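Local coordinates for polyhedrin (Orgyia pseudotsugata cypovirus 5, PDB 5A8U), which forms the crystalline matrix of viral occlusion bodies, the polyhedra that protect cypovirus particles in the environment until insect larvae ingest them, at residues F22-V34 against I190-E204. Sequence-based numbering, arbitrary orientation.
Sequences FRSSSNSGINVTV and IGFEVYRYRVGATNE
R196 pushes its guanidinium into the loop that precedes strand 30-34, where R196 NH1 donates to R23 O at 2.9 Å; the acceptor lies within 1° of the guanidinium plane, although the N-H...O angle of 144° shows a bent bond. I30 CG2 packs over one face of the group and S26 CA over the opposite face, so the flat head is sandwiched. Bends at chi2 and chi3 curl the chain into this position, while NE bonds to T51 O outside the two segments. Beside it, S25 to S28 form a type I turn, in which S25 O accepts from both S28 N and S28 OG.

A separate polar link lies farther along: S26 OG donates to E204 OE1 at 2.6 Å, and the oxygen accepts on its syn lone pair, the side of the other carboxylate oxygen. Water joins S26 OG to the R198 guanidinium, and another water links S24 O, R196 NH1 and Y197 O.

The apolar half is a row of side chains facing each other between strands whose axes approach to 8.6 Å at 157°, nearly antiparallel. V32 divides its branches: CG1 sits over the F192 ring face, 4.0 Å from the centroid, a CH-pi contact, whereas CG2 slides past V194 CG2 at 3.6 Å. V34 CG2 and I190 CD1 meet tip to tip at 3.8 Å.

These strands belong to different sheets, packed face to face: 30-37 pairs with 43-50 and 109-115, 189-195 with 53-58 and 124-128. I54 of strand 53-58 and F112 of strand 109-115 extend the shared core, and W48 of strand 43-50 meets F192 edge-to-face.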
# COMPACT_ATOMS: atom_id res chain seq x y z
N PHE A 22 8.87 5.30 28.05
CA PHE A 22 9.26 4.56 26.86
C PHE A 22 8.62 5.10 25.58
O PHE A 22 9.17 4.95 24.49
CB PHE A 22 8.98 3.06 27.02
CG PHE A 22 9.29 2.26 25.78
CD1 PHE A 22 10.60 2.17 25.31
CD2 PHE A 22 8.27 1.64 25.06
CE1 PHE A 22 10.89 1.45 24.15
CE2 PHE A 22 8.56 0.91 23.90
CZ PHE A 22 9.87 0.83 23.44
N ARG A 23 7.45 5.71 25.72
CA ARG A 23 6.79 6.35 24.58
C ARG A 23 7.73 7.31 23.85
O ARG A 23 7.55 7.57 22.67
CB ARG A 23 5.54 7.11 25.04
CG ARG A 23 5.86 8.23 26.02
CD ARG A 23 4.60 8.92 26.53
NE ARG A 23 4.09 9.90 25.57
CZ ARG A 23 3.85 11.18 25.86
NH1 ARG A 23 4.06 11.64 27.08
NH2 ARG A 23 3.39 11.99 24.91
N SER A 24 8.72 7.84 24.57
CA SER A 24 9.70 8.76 23.99
C SER A 24 10.76 8.08 23.14
O SER A 24 11.49 8.77 22.42
CB SER A 24 10.41 9.57 25.08
OG SER A 24 9.50 10.40 25.79
N SER A 25 10.87 6.75 23.23
CA SER A 25 11.88 6.00 22.47
C SER A 25 11.51 5.97 21.00
O SER A 25 10.34 5.76 20.68
CB SER A 25 11.99 4.55 22.98
OG SER A 25 12.87 3.78 22.17
N SER A 26 12.49 6.16 20.12
CA SER A 26 12.23 6.05 18.70
C SER A 26 11.80 4.64 18.33
O SER A 26 11.32 4.43 17.23
CB SER A 26 13.47 6.43 17.87
OG SER A 26 13.80 7.80 18.05
N ASN A 27 11.97 3.69 19.24
CA ASN A 27 11.56 2.31 18.95
C ASN A 27 10.24 1.88 19.62
O ASN A 27 9.84 0.72 19.51
CB ASN A 27 12.70 1.35 19.26
CG ASN A 27 13.85 1.53 18.31
OD1 ASN A 27 14.98 1.86 18.71
ND2 ASN A 27 13.57 1.36 17.02
N SER A 28 9.58 2.83 20.28
CA SER A 28 8.20 2.62 20.72
C SER A 28 7.27 2.90 19.55
O SER A 28 7.71 3.32 18.47
CB SER A 28 7.85 3.57 21.87
OG SER A 28 7.88 4.92 21.43
N GLY A 29 5.98 2.67 19.75
CA GLY A 29 5.02 2.90 18.70
C GLY A 29 4.30 4.22 18.78
O GLY A 29 4.01 4.73 19.86
N ILE A 30 4.02 4.80 17.61
CA ILE A 30 3.09 5.91 17.48
C ILE A 30 1.89 5.33 16.73
O ILE A 30 2.06 4.48 15.86
CB ILE A 30 3.70 7.13 16.72
CG1 ILE A 30 4.32 6.72 15.38
CG2 ILE A 30 4.75 7.86 17.58
CD1 ILE A 30 4.66 7.92 14.46
N ASN A 31 0.69 5.76 17.10
CA ASN A 31 -0.54 5.23 16.52
C ASN A 31 -1.35 6.34 15.89
O ASN A 31 -1.47 7.42 16.45
CB ASN A 31 -1.39 4.53 17.57
CG ASN A 31 -0.92 3.13 17.88
OD1 ASN A 31 -1.42 2.15 17.33
ND2 ASN A 31 0.08 3.02 18.75
N VAL A 32 -1.90 6.06 14.73
CA VAL A 32 -2.85 6.95 14.09
C VAL A 32 -4.08 6.11 13.82
O VAL A 32 -3.98 5.03 13.24
CB VAL A 32 -2.28 7.52 12.79
CG1 VAL A 32 -3.32 8.41 12.11
CG2 VAL A 32 -1.01 8.32 13.10
N THR A 33 -5.23 6.59 14.28
CA THR A 33 -6.48 5.89 14.08
C THR A 33 -7.47 6.82 13.37
O THR A 33 -7.62 8.00 13.72
CB THR A 33 -7.07 5.37 15.40
OG1 THR A 33 -6.07 4.60 16.08
CG2 THR A 33 -8.29 4.46 15.15
N VAL A 34 -8.08 6.30 12.32
CA VAL A 34 -9.19 6.99 11.70
C VAL A 34 -10.45 6.22 12.04
O VAL A 34 -10.54 5.02 11.80
CB VAL A 34 -9.03 7.04 10.17
CG1 VAL A 34 -10.38 7.35 9.46
CG2 VAL A 34 -7.95 8.02 9.81
N ILE A 190 -9.00 11.04 2.19
CA ILE A 190 -8.00 11.65 3.07
C ILE A 190 -6.60 11.12 2.87
O ILE A 190 -6.41 9.99 2.44
CB ILE A 190 -8.33 11.46 4.57
CG1 ILE A 190 -8.22 9.98 4.99
CG2 ILE A 190 -9.69 12.09 4.94
CD1 ILE A 190 -8.38 9.79 6.48
N GLY A 191 -5.63 11.96 3.20
CA GLY A 191 -4.25 11.56 3.37
C GLY A 191 -3.74 12.19 4.66
O GLY A 191 -4.21 13.25 5.07
N PHE A 192 -2.78 11.55 5.31
CA PHE A 192 -2.21 12.11 6.54
C PHE A 192 -0.72 11.79 6.69
O PHE A 192 -0.21 10.81 6.10
CB PHE A 192 -2.98 11.60 7.78
CG PHE A 192 -2.84 10.12 7.99
CD1 PHE A 192 -1.73 9.60 8.66
CD2 PHE A 192 -3.79 9.23 7.49
CE1 PHE A 192 -1.57 8.22 8.83
CE2 PHE A 192 -3.63 7.85 7.67
CZ PHE A 192 -2.51 7.36 8.33
N GLU A 193 -0.02 12.62 7.46
CA GLU A 193 1.37 12.35 7.86
C GLU A 193 1.53 12.70 9.32
O GLU A 193 1.12 13.77 9.74
CB GLU A 193 2.36 13.18 7.03
CG GLU A 193 2.16 13.05 5.53
CD GLU A 193 3.03 14.00 4.72
OE1 GLU A 193 3.61 14.95 5.31
OE2 GLU A 193 3.14 13.81 3.49
N VAL A 194 2.13 11.80 10.08
CA VAL A 194 2.37 12.02 11.50
C VAL A 194 3.82 11.64 11.79
O VAL A 194 4.34 10.67 11.25
CB VAL A 194 1.42 11.16 12.34
CG1 VAL A 194 1.86 11.04 13.82
CG2 VAL A 194 -0.02 11.67 12.21
N TYR A 195 4.47 12.44 12.63
CA TYR A 195 5.90 12.35 12.84
C TYR A 195 6.30 12.21 14.30
O TYR A 195 5.73 12.85 15.18
CB TYR A 195 6.57 13.61 12.26
CG TYR A 195 6.35 13.80 10.78
CD1 TYR A 195 5.24 14.48 10.30
CD2 TYR A 195 7.27 13.31 9.85
CE1 TYR A 195 5.03 14.66 8.95
CE2 TYR A 195 7.08 13.49 8.50
CZ TYR A 195 5.97 14.17 8.05
OH TYR A 195 5.77 14.36 6.71
N ARG A 196 7.32 11.40 14.53
CA ARG A 196 7.94 11.21 15.84
C ARG A 196 8.46 12.51 16.43
O ARG A 196 9.16 13.28 15.75
CB ARG A 196 9.10 10.21 15.66
CG ARG A 196 10.17 10.18 16.74
CD ARG A 196 9.69 9.52 18.00
NE ARG A 196 9.14 8.18 17.79
CZ ARG A 196 8.55 7.49 18.76
NH1 ARG A 196 8.46 8.03 19.97
NH2 ARG A 196 8.05 6.28 18.53
N TYR A 197 8.16 12.75 17.70
CA TYR A 197 8.86 13.78 18.45
C TYR A 197 10.25 13.28 18.79
O TYR A 197 10.43 12.19 19.36
CB TYR A 197 8.12 14.12 19.75
CG TYR A 197 8.84 15.14 20.59
CD1 TYR A 197 8.97 16.44 20.16
CD2 TYR A 197 9.40 14.78 21.82
CE1 TYR A 197 9.64 17.39 20.94
CE2 TYR A 197 10.07 15.71 22.61
CZ TYR A 197 10.18 17.01 22.16
OH TYR A 197 10.82 17.96 22.93
N ARG A 198 11.25 14.06 18.43
CA ARG A 198 12.63 13.66 18.65
C ARG A 198 13.18 14.37 19.87
O ARG A 198 12.90 15.56 20.07
CB ARG A 198 13.45 13.99 17.41
CG ARG A 198 13.16 13.06 16.22
CD ARG A 198 13.94 11.74 16.34
NE ARG A 198 15.37 12.01 16.31
CZ ARG A 198 16.19 11.92 17.36
NH1 ARG A 198 15.73 11.52 18.55
NH2 ARG A 198 17.47 12.24 17.22
N VAL A 199 13.96 13.66 20.67
CA VAL A 199 14.53 14.26 21.88
C VAL A 199 15.96 14.74 21.66
O VAL A 199 16.64 15.19 22.60
CB VAL A 199 14.47 13.29 23.08
CG1 VAL A 199 13.03 13.03 23.47
CG2 VAL A 199 15.18 11.97 22.75
N GLY A 200 16.42 14.64 20.42
CA GLY A 200 17.74 15.11 20.04
C GLY A 200 17.74 15.62 18.61
O GLY A 200 16.70 15.60 17.93
N ALA A 201 18.91 16.06 18.14
CA ALA A 201 19.01 16.76 16.86
C ALA A 201 19.35 15.86 15.69
O ALA A 201 19.29 16.29 14.53
CB ALA A 201 20.04 17.90 16.95
N THR A 202 19.75 14.62 15.97
CA THR A 202 20.11 13.73 14.88
C THR A 202 18.88 13.33 14.06
O THR A 202 17.84 12.98 14.61
CB THR A 202 20.81 12.45 15.40
OG1 THR A 202 21.94 12.82 16.18
CG2 THR A 202 21.27 11.60 14.22
N ASN A 203 19.01 13.41 12.75
CA ASN A 203 17.88 13.12 11.88
C ASN A 203 17.76 11.62 11.64
O ASN A 203 18.56 11.05 10.91
CB ASN A 203 18.06 13.83 10.54
CG ASN A 203 16.85 13.72 9.64
OD1 ASN A 203 15.99 12.86 9.85
ND2 ASN A 203 16.80 14.55 8.61
N GLU A 204 16.78 11.00 12.29
CA GLU A 204 16.60 9.55 12.19
C GLU A 204 15.74 9.13 10.99
O GLU A 204 15.38 7.95 10.85
CB GLU A 204 16.02 9.01 13.50
CG GLU A 204 17.04 9.11 14.62
CD GLU A 204 16.50 8.67 15.95
OE1 GLU A 204 15.30 8.37 16.06
OE2 GLU A 204 17.32 8.62 16.89
O HOH W 1 9.74 10.48 21.17
O HOH W 2 11.66 10.34 20.51
O HOH W 3 13.57 10.02 19.49